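Local coordinates for protein kirola (Actinidia deliciosa, PDB 4IGV) that is a kiwifruit allergen (Act d 11) of the ripening-related MLP family, related to PR-10 proteins, and probably binds small hydrophobic ligands, at residues A[79-87]-A[99-107]; A[23-31]-A[42-50]. One frame throughout, in Å; residues are numbered along the deposited sequence. Where two conformers were deposited one is given.

Contact 1 (A[79-87]-A[99-107]); sequences ETKSVTFKI and FIIIVQVDT
The F85 ring meets the partner strand with its edge. I101 O and V103 CG2 lie there, near the ring plane, with F85 CE2 4.0 Å from V103 CG2. The F99 ring is met obliquely by I87 CD1, 3.8 Å from F99 CD2. The Q104 amide has both acceptors, T80 O and D106 OD1, in its own plane. Its NE2 donates to T80 O at 2.9 Å, almost straight (170°) and in the carbonyl plane, and to D106 OD1 at 2.8 Å, which it meets from above the carboxylate plane. CG is anti to the backbone N (chi1 -171°) and the chain bends at chi2, which brings NE2 to T80 O; the two bonds hold the amide's rotation. The backbones pair antiparallel. V83 with V103 and F85 with I101 are hydrogen-bonded pairs; S82-Q104, T84-I102 and K86-I100 are non-hydrogen-bonded. The bond from F85 N to I101 O is 2.8 Å long. On the face of T84, I100 and I102, T84 CG2 and I100 CG2 are tight at 3.2 Å. K81 and S82 both face D77 in a G1 bulge, which starts the strand. This is the hairpin of strands 82-88 and 96-107 in the Bet v 1-like sheet. Strand 65-77 flanks it beyond 82-88 and strand 112-122 beyond 96-107. Helix 17-25 packs on the face of V103 and V105, through F24, F20 and Y21.

Contact 2 (A[23-31]-A[42-50]); sequences IFRYRLYLI and VDLLEGNWG
Y29 points its ring at W49 through a first torsion of 54°, which sets CG between the backbone N and the carbonyl carbon. W49, with CG anti to its carbonyl carbon (chi1 -59°), offers an indole face to that ring. Together they make an edge-to-face (T-shaped) pair. The edge of Y29 leads, with CD2 over one face of the indole, 3.6 Å from W49 CZ2. The planes stand at 65°. L44 CB lies on the opposite indole face, so the ring is held between the two. Y29 OH accepts a bond from R27 NE, which ties the phenol to its own segment.

R25 reaches G50 by an extended chain. Its NE donates to G50 O at 3.0 Å, in the carbonyl plane and on a lone pair. NH2 adds a weak bond to the same oxygen. Y26 OH sits over one face of this guanidinium, and Y26 CD2 comes 3.8 Å from G50 CA.

At the start of 42-50, V42 packs on aliphatic side chains. Its CG2 is 3.8 Å from I31 CG1, and its CG1 is 4.1 Å from L28 CG. I56 and F58 of strand 55-62 continue this apolar patch.

The end of helix 17-25, the turn after it and helix 30-34 are joined to edge strand 39-46 and the glycine-containing loop after it. In Bet v 1-like proteins that loop is glycine-rich. The chemistry is mixed: aromatic and aliphatic contacts carry most of the join, and one arginine grips a single backbone carbonyl. The bond probably holds the loop at G50 against the end of helix 17-25.

Overall arrangement
The centre of contact 1 is about 8 Å from the chain centre, that of contact 2 about 11 Å. Their centres are about 14 Å apart. Contact 1 joins two inner strands by regular backbone bonding. Contact 2 joins segment 23-31 to the edge strand 39-46 and the loop after it, through side-chain packing and an arginine bonded to a backbone carbonyl. They touch where helix 17-25 and L28 meet the sheet: F85 CZ is 3.7 Å from F24 O, and F85 CE1 is 3.9 Å from L28 CD2. The F85 side of the hairpin and the inner side of 23-31 share one apolar interior, while W49, Y29, R25 and Y26 of contact 2 are at least partly exposed.

Contact 1 (A[79-87]-A[99-107])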
loop_
_atom_site.group_PDB
_atom_site.type_symbol
_atom_site.label_atom_id
_atom_site.label_comp_id
_atom_site.label_asym_id
_atom_site.label_seq_id
_atom_site.Cartn_x
_atom_site.Cartn_y
_atom_site.Cartn_z
ATOM N N GLU A 79 -3.350 -9.703 -14.517
ATOM C CA GLU A 79 -3.484 -11.164 -14.440
ATOM C C GLU A 79 -3.120 -11.701 -13.082
ATOM O O GLU A 79 -3.786 -12.625 -12.570
ATOM C CB GLU A 79 -2.674 -11.841 -15.551
ATOM C CG GLU A 79 -2.709 -13.311 -15.533
ATOM C CD GLU A 79 -4.059 -13.839 -15.918
ATOM O OE1 GLU A 79 -4.609 -13.375 -16.973
ATOM O OE2 GLU A 79 -4.535 -14.736 -15.194
ATOM N N THR A 80 -2.077 -11.157 -12.470
ATOM C CA THR A 80 -1.664 -11.556 -11.169
ATOM C C THR A 80 -2.226 -10.667 -10.054
ATOM O O THR A 80 -1.899 -10.812 -8.870
ATOM C CB THR A 80 -0.135 -11.481 -11.071
ATOM O OG1 THR A 80 0.334 -10.147 -11.245
ATOM C CG2 THR A 80 0.543 -12.434 -12.089
ATOM N N LYS A 81 -3.109 -9.724 -10.411
ATOM C CA LYS A 81 -3.713 -8.805 -9.480
ATOM C C LYS A 81 -2.649 -8.061 -8.649
ATOM O O LYS A 81 -2.666 -8.098 -7.414
ATOM C CB LYS A 81 -4.775 -9.484 -8.625
ATOM C CG LYS A 81 -5.875 -10.130 -9.381
ATOM C CD LYS A 81 -6.895 -10.722 -8.406
ATOM C CE LYS A 81 -8.012 -11.498 -9.128
ATOM N NZ LYS A 81 -7.506 -12.615 -9.975
ATOM N N SER A 82 -1.706 -7.447 -9.347
ATOM C CA SER A 82 -0.632 -6.714 -8.716
ATOM C C SER A 82 -0.632 -5.250 -9.099
ATOM O O SER A 82 -0.957 -4.895 -10.245
ATOM C CB SER A 82 0.705 -7.365 -9.104
ATOM O OG SER A 82 1.784 -6.771 -8.423
ATOM N N VAL A 83 -0.249 -4.419 -8.148
ATOM C CA VAL A 83 -0.069 -2.981 -8.390
ATOM C C VAL A 83 1.153 -2.545 -7.609
ATOM O O VAL A 83 1.376 -2.985 -6.471
ATOM C CB VAL A 83 -1.337 -2.180 -8.120
ATOM C CG1 VAL A 83 -1.851 -2.423 -6.711
ATOM C CG2 VAL A 83 -1.094 -0.643 -8.412
ATOM N N THR A 84 2.011 -1.769 -8.269
ATOM C CA THR A 84 3.251 -1.280 -7.705
ATOM C C THR A 84 3.220 0.246 -7.579
ATOM O O THR A 84 3.004 0.960 -8.560
ATOM C CB THR A 84 4.463 -1.663 -8.552
ATOM O OG1 THR A 84 4.508 -3.093 -8.686
ATOM C CG2 THR A 84 5.768 -1.161 -7.957
ATOM N N PHE A 85 3.434 0.707 -6.350
ATOM C CA PHE A 85 3.465 2.127 -5.994
ATOM C C PHE A 85 4.896 2.551 -5.689
ATOM O O PHE A 85 5.617 1.882 -4.940
ATOM C CB PHE A 85 2.657 2.345 -4.747
ATOM C CG PHE A 85 1.200 1.990 -4.870
ATOM C CD1 PHE A 85 0.277 2.900 -5.352
ATOM C CD2 PHE A 85 0.765 0.750 -4.502
ATOM C CE1 PHE A 85 -1.101 2.534 -5.474
ATOM C CE2 PHE A 85 -0.598 0.373 -4.607
ATOM C CZ PHE A 85 -1.517 1.271 -5.100
ATOM N N LYS A 86 5.369 3.599 -6.357
ATOM C CA LYS A 86 6.675 4.196 -6.076
ATOM C C LYS A 86 6.457 5.471 -5.258
ATOM O O LYS A 86 5.782 6.360 -5.733
ATOM C CB LYS A 86 7.450 4.519 -7.362
ATOM C CG LYS A 86 8.722 5.303 -7.117
ATOM C CD LYS A 86 9.415 5.600 -8.449
ATOM C CE LYS A 86 10.544 6.532 -8.269
ATOM N NZ LYS A 86 11.038 6.818 -9.647
ATOM N N ILE A 87 7.060 5.578 -4.092
ATOM C CA ILE A 87 6.964 6.784 -3.282
ATOM C C ILE A 87 7.941 7.800 -3.804
ATOM O O ILE A 87 9.131 7.502 -3.942
ATOM C CB ILE A 87 7.200 6.511 -1.765
ATOM C CG1 ILE A 87 6.279 5.390 -1.269
ATOM C CG2 ILE A 87 7.051 7.863 -0.970
ATOM C CD1 ILE A 87 6.534 4.915 0.171
ATOM N N PHE A 99 11.733 3.886 -2.372
ATOM C CA PHE A 99 10.771 3.040 -1.696
ATOM C C PHE A 99 9.660 2.663 -2.658
ATOM O O PHE A 99 9.003 3.530 -3.210
ATOM C CB PHE A 99 10.200 3.745 -0.463
ATOM C CG PHE A 99 9.803 2.806 0.664
ATOM C CD1 PHE A 99 10.479 2.787 1.816
ATOM C CD2 PHE A 99 8.742 1.898 0.523
ATOM C CE1 PHE A 99 10.136 1.925 2.837
ATOM C CE2 PHE A 99 8.429 1.046 1.547
ATOM C CZ PHE A 99 9.110 1.077 2.674
ATOM N N ILE A 100 9.483 1.357 -2.840
ATOM C CA ILE A 100 8.456 0.792 -3.703
ATOM C C ILE A 100 7.620 -0.179 -2.872
ATOM O O ILE A 100 8.139 -0.912 -2.048
ATOM C CB ILE A 100 9.086 -0.021 -4.855
ATOM C CG1 ILE A 100 10.049 0.866 -5.671
ATOM C CG2 ILE A 100 8.021 -0.580 -5.695
ATOM C CD1 ILE A 100 9.499 1.964 -6.114
ATOM N N ILE A 101 6.307 -0.128 -3.059
ATOM C CA ILE A 101 5.383 -1.020 -2.385
ATOM C C ILE A 101 4.581 -1.752 -3.443
ATOM O O ILE A 101 3.965 -1.155 -4.299
ATOM C CB ILE A 101 4.398 -0.248 -1.486
ATOM C CG1 ILE A 101 5.189 0.459 -0.371
ATOM C CG2 ILE A 101 3.319 -1.202 -0.861
ATOM C CD1 ILE A 101 4.307 1.333 0.550
ATOM N N ILE A 102 4.630 -3.064 -3.397
ATOM C CA ILE A 102 3.870 -3.933 -4.308
ATOM C C ILE A 102 2.791 -4.618 -3.529
ATOM O O ILE A 102 3.057 -5.220 -2.466
ATOM C CB ILE A 102 4.765 -4.993 -4.965
ATOM C CG1 ILE A 102 6.009 -4.398 -5.580
ATOM C CG2 ILE A 102 3.965 -5.755 -6.011
ATOM C CD1 ILE A 102 7.021 -5.503 -6.011
ATOM N N VAL A 103 1.565 -4.510 -4.007
ATOM C CA VAL A 103 0.407 -5.219 -3.431
ATOM C C VAL A 103 -0.015 -6.250 -4.476
ATOM O O VAL A 103 -0.245 -5.922 -5.615
ATOM C CB VAL A 103 -0.808 -4.287 -3.161
ATOM C CG1 VAL A 103 -1.844 -5.056 -2.311
ATOM C CG2 VAL A 103 -0.404 -3.001 -2.482
ATOM N N GLN A 104 -0.083 -7.511 -4.086
ATOM C CA GLN A 104 -0.466 -8.567 -5.013
ATOM C C GLN A 104 -1.470 -9.502 -4.364
ATOM O O GLN A 104 -1.230 -9.993 -3.263
ATOM C CB GLN A 104 0.800 -9.356 -5.438
ATOM C CG GLN A 104 0.533 -10.304 -6.535
ATOM C CD GLN A 104 0.203 -11.692 -6.068
ATOM O OE1 GLN A 104 0.836 -12.212 -5.124
ATOM N NE2 GLN A 104 -0.773 -12.328 -6.721
ATOM N N VAL A 105 -2.570 -9.741 -5.034
ATOM C CA VAL A 105 -3.718 -10.472 -4.482
ATOM C C VAL A 105 -3.853 -11.814 -5.190
ATOM O O VAL A 105 -3.917 -11.878 -6.408
ATOM C CB VAL A 105 -5.031 -9.657 -4.640
ATOM C CG1 VAL A 105 -6.186 -10.426 -3.910
ATOM C CG2 VAL A 105 -4.835 -8.245 -4.065
ATOM N N ASP A 106 -3.868 -12.897 -4.421
ATOM C CA ASP A 106 -4.119 -14.207 -4.950
ATOM C C ASP A 106 -5.562 -14.554 -4.755
ATOM O O ASP A 106 -6.035 -14.593 -3.610
ATOM C CB ASP A 106 -3.309 -15.225 -4.198
ATOM C CG ASP A 106 -1.881 -15.193 -4.541
ATOM O OD1 ASP A 106 -1.518 -14.824 -5.692
ATOM O OD2 ASP A 106 -1.082 -15.602 -3.652
ATOM N N THR A 107 -6.260 -14.790 -5.855
ATOM C CA THR A 107 -7.612 -15.275 -5.823
ATOM C C THR A 107 -7.587 -16.509 -6.679
ATOM O O THR A 107 -7.895 -16.426 -7.858
ATOM C CB THR A 107 -8.564 -14.243 -6.449
ATOM O OG1 THR A 107 -8.270 -14.085 -7.856
ATOM C CG2 THR A 107 -8.422 -12.920 -5.778
HETATM O O HOH W 1 -4.790 -13.534 -8.360
HETATM O O HOH W 2 11.147 5.799 -4.551
#

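Contact 2 (A[23-31]-A[42-50])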
loop_
_atom_site.group_PDB
_atom_site.type_symbol
_atom_site.label_atom_id
_atom_site.label_comp_id
_atom_site.label_asym_id
_atom_site.label_seq_id
_atom_site.Cartn_x
_atom_site.Cartn_y
_atom_site.Cartn_z
ATOM N N ILE A 23 -10.155 -2.373 -5.002
ATOM C CA ILE A 23 -9.847 -1.234 -4.137
ATOM C C ILE A 23 -8.469 -0.689 -4.442
ATOM O O ILE A 23 -8.271 0.505 -4.635
ATOM C CB ILE A 23 -10.012 -1.572 -2.638
ATOM C CG1 ILE A 23 -11.474 -1.896 -2.380
ATOM C CG2 ILE A 23 -9.418 -0.433 -1.747
ATOM C CD1 ILE A 23 -11.689 -2.620 -1.014
ATOM N N PHE A 24 -7.453 -1.536 -4.441
ATOM C CA PHE A 24 -6.088 -1.064 -4.618
ATOM C C PHE A 24 -5.751 -0.562 -5.998
ATOM O O PHE A 24 -4.890 0.302 -6.149
ATOM C CB PHE A 24 -5.091 -2.109 -4.116
ATOM C CG PHE A 24 -4.915 -2.005 -2.609
ATOM C CD1 PHE A 24 -5.747 -2.608 -1.751
ATOM C CD2 PHE A 24 -4.007 -1.095 -2.096
ATOM C CE1 PHE A 24 -5.601 -2.417 -0.391
ATOM C CE2 PHE A 24 -3.867 -0.927 -0.716
ATOM C CZ PHE A 24 -4.681 -1.605 0.107
ATOM N N ARG A 25 -6.430 -1.086 -7.008
ATOM C CA ARG A 25 -6.238 -0.622 -8.357
ATOM C C ARG A 25 -7.148 0.562 -8.681
ATOM O O ARG A 25 -6.626 1.620 -9.022
ATOM C CB ARG A 25 -6.440 -1.734 -9.396
ATOM C CG ARG A 25 -6.189 -1.238 -10.799
ATOM C CD ARG A 25 -6.297 -2.279 -11.883
ATOM N NE ARG A 25 -6.101 -1.644 -13.184
ATOM C CZ ARG A 25 -6.314 -2.226 -14.344
ATOM N NH1 ARG A 25 -6.621 -3.495 -14.391
ATOM N NH2 ARG A 25 -6.082 -1.573 -15.468
ATOM N N TYR A 26 -8.464 0.388 -8.620
ATOM C CA TYR A 26 -9.370 1.368 -9.146
ATOM C C TYR A 26 -10.062 2.275 -8.136
ATOM O O TYR A 26 -10.555 3.353 -8.528
ATOM C CB TYR A 26 -10.448 0.644 -9.916
ATOM C CG TYR A 26 -10.065 0.170 -11.283
ATOM C CD1 TYR A 26 -10.082 -1.161 -11.577
ATOM C CD2 TYR A 26 -9.812 1.076 -12.281
ATOM C CE1 TYR A 26 -9.784 -1.623 -12.875
ATOM C CE2 TYR A 26 -9.503 0.637 -13.571
ATOM C CZ TYR A 26 -9.522 -0.719 -13.812
ATOM O OH TYR A 26 -9.278 -1.111 -15.143
ATOM N N ARG A 27 -10.162 1.882 -6.883
ATOM C CA ARG A 27 -10.966 2.666 -5.930
ATOM C C ARG A 27 -10.213 2.857 -4.618
ATOM O O ARG A 27 -10.758 2.680 -3.525
ATOM C CB ARG A 27 -12.333 2.022 -5.708
ATOM C CG ARG A 27 -13.156 1.807 -6.979
ATOM C CD ARG A 27 -14.592 1.463 -6.784
ATOM N NE ARG A 27 -15.314 2.583 -6.165
ATOM C CZ ARG A 27 -16.438 2.502 -5.464
ATOM N NH1 ARG A 27 -16.996 1.334 -5.307
ATOM N NH2 ARG A 27 -16.999 3.594 -4.923
ATOM N N LEU A 28 -8.991 3.360 -4.732
ATOM C CA LEU A 28 -8.100 3.419 -3.598
ATOM C C LEU A 28 -8.613 4.374 -2.528
ATOM O O LEU A 28 -8.365 4.191 -1.327
ATOM C CB LEU A 28 -6.662 3.752 -4.056
ATOM C CG LEU A 28 -5.530 3.533 -3.041
ATOM C CD1 LEU A 28 -5.423 2.089 -2.521
ATOM C CD2 LEU A 28 -4.223 3.989 -3.667
ATOM N N TYR A 29 -9.362 5.382 -2.944
ATOM C CA TYR A 29 -10.002 6.311 -2.045
ATOM C C TYR A 29 -10.908 5.644 -1.004
ATOM O O TYR A 29 -11.155 6.211 0.062
ATOM C CB TYR A 29 -10.778 7.389 -2.780
ATOM C CG TYR A 29 -11.783 6.856 -3.780
ATOM C CD1 TYR A 29 -13.040 6.462 -3.358
ATOM C CD2 TYR A 29 -11.493 6.717 -5.122
ATOM C CE1 TYR A 29 -13.962 5.972 -4.256
ATOM C CE2 TYR A 29 -12.404 6.233 -6.018
ATOM C CZ TYR A 29 -13.647 5.845 -5.580
ATOM O OH TYR A 29 -14.560 5.369 -6.517
ATOM N N LEU A 30 -11.403 4.436 -1.294
ATOM C CA LEU A 30 -12.261 3.758 -0.300
ATOM C C LEU A 30 -11.511 3.441 1.002
ATOM O O LEU A 30 -12.154 3.214 2.020
ATOM C CB LEU A 30 -12.826 2.463 -0.885
ATOM C CG LEU A 30 -13.829 2.648 -1.978
ATOM C CD1 LEU A 30 -14.232 1.312 -2.557
ATOM C CD2 LEU A 30 -15.093 3.419 -1.519
ATOM N N ILE A 31 -10.175 3.400 0.990
ATOM C CA ILE A 31 -9.450 3.025 2.212
ATOM C C ILE A 31 -9.501 4.117 3.269
ATOM O O ILE A 31 -9.260 3.837 4.449
ATOM C CB ILE A 31 -7.989 2.537 1.987
ATOM C CG1 ILE A 31 -7.063 3.683 1.529
ATOM C CG2 ILE A 31 -7.979 1.241 1.101
ATOM C CD1 ILE A 31 -5.574 3.316 1.418
ATOM N N VAL A 42 -6.930 10.006 0.313
ATOM C CA VAL A 42 -6.291 9.477 -0.887
ATOM C C VAL A 42 -6.806 10.316 -2.029
ATOM O O VAL A 42 -7.989 10.206 -2.434
ATOM C CB VAL A 42 -6.727 8.059 -1.092
ATOM C CG1 VAL A 42 -6.056 7.497 -2.306
ATOM C CG2 VAL A 42 -6.386 7.151 0.135
ATOM N N ASP A 43 -5.895 11.115 -2.583
ATOM C CA ASP A 43 -6.262 12.134 -3.570
ATOM C C ASP A 43 -5.515 11.932 -4.862
ATOM O O ASP A 43 -4.273 12.043 -4.902
ATOM C CB ASP A 43 -5.962 13.531 -3.060
ATOM C CG ASP A 43 -6.666 13.815 -1.756
ATOM O OD1 ASP A 43 -7.912 13.664 -1.729
ATOM O OD2 ASP A 43 -5.969 14.016 -0.734
ATOM N N LEU A 44 -6.248 11.639 -5.930
ATOM C CA LEU A 44 -5.652 11.533 -7.239
ATOM C C LEU A 44 -5.194 12.928 -7.647
ATOM O O LEU A 44 -5.946 13.890 -7.568
ATOM C CB LEU A 44 -6.705 10.985 -8.221
ATOM C CG LEU A 44 -6.241 10.761 -9.664
ATOM C CD1 LEU A 44 -5.228 9.625 -9.760
ATOM C CD2 LEU A 44 -7.455 10.417 -10.457
ATOM N N LEU A 45 -3.959 13.014 -8.115
ATOM C CA LEU A 45 -3.390 14.248 -8.586
ATOM C C LEU A 45 -3.233 14.304 -10.083
ATOM O O LEU A 45 -3.397 15.362 -10.645
ATOM C CB LEU A 45 -2.031 14.441 -7.937
ATOM C CG LEU A 45 -1.982 14.602 -6.441
ATOM C CD1 LEU A 45 -0.536 14.935 -6.008
ATOM C CD2 LEU A 45 -2.926 15.648 -5.927
ATOM N N GLU A 46 -2.893 13.191 -10.743
ATOM C CA GLU A 46 -2.729 13.127 -12.187
ATOM C C GLU A 46 -3.115 11.762 -12.695
ATOM O O GLU A 46 -2.954 10.753 -11.981
ATOM C CB GLU A 46 -1.299 13.435 -12.597
ATOM C CG GLU A 46 -0.779 14.718 -12.155
ATOM C CD GLU A 46 -1.602 15.930 -12.694
ATOM O OE1 GLU A 46 -2.467 15.924 -13.660
ATOM O OE2 GLU A 46 -1.455 17.000 -12.023
ATOM N N GLY A 47 -3.616 11.729 -13.924
ATOM C CA GLY A 47 -3.965 10.451 -14.532
ATOM C C GLY A 47 -5.378 10.051 -14.180
ATOM O O GLY A 47 -6.226 10.872 -13.854
ATOM N N ASN A 48 -5.607 8.758 -14.177
ATOM C CA ASN A 48 -6.894 8.179 -13.852
ATOM C C ASN A 48 -6.677 7.070 -12.876
ATOM O O ASN A 48 -5.659 6.370 -12.965
ATOM C CB ASN A 48 -7.503 7.560 -15.120
ATOM C CG ASN A 48 -7.952 8.613 -16.150
ATOM O OD1 ASN A 48 -8.593 9.606 -15.744
ATOM N ND2 ASN A 48 -7.637 8.422 -17.450
ATOM N N TRP A 49 -7.634 6.861 -11.998
ATOM C CA TRP A 49 -7.567 5.796 -11.034
ATOM C C TRP A 49 -7.342 4.484 -11.821
ATOM O O TRP A 49 -8.020 4.208 -12.818
ATOM C CB TRP A 49 -8.838 5.668 -10.225
ATOM C CG TRP A 49 -9.280 6.871 -9.418
ATOM C CD1 TRP A 49 -10.287 7.691 -9.725
ATOM C CD2 TRP A 49 -8.736 7.335 -8.174
ATOM N NE1 TRP A 49 -10.424 8.650 -8.760
ATOM C CE2 TRP A 49 -9.502 8.441 -7.788
ATOM C CE3 TRP A 49 -7.705 6.903 -7.338
ATOM C CZ2 TRP A 49 -9.257 9.140 -6.624
ATOM C CZ3 TRP A 49 -7.482 7.631 -6.142
ATOM C CH2 TRP A 49 -8.250 8.694 -5.834
ATOM N N GLY A 50 -6.456 3.686 -11.334
ATOM C CA GLY A 50 -6.267 2.340 -11.879
ATOM C C GLY A 50 -5.401 2.229 -13.121
ATOM O O GLY A 50 -5.360 1.174 -13.744
#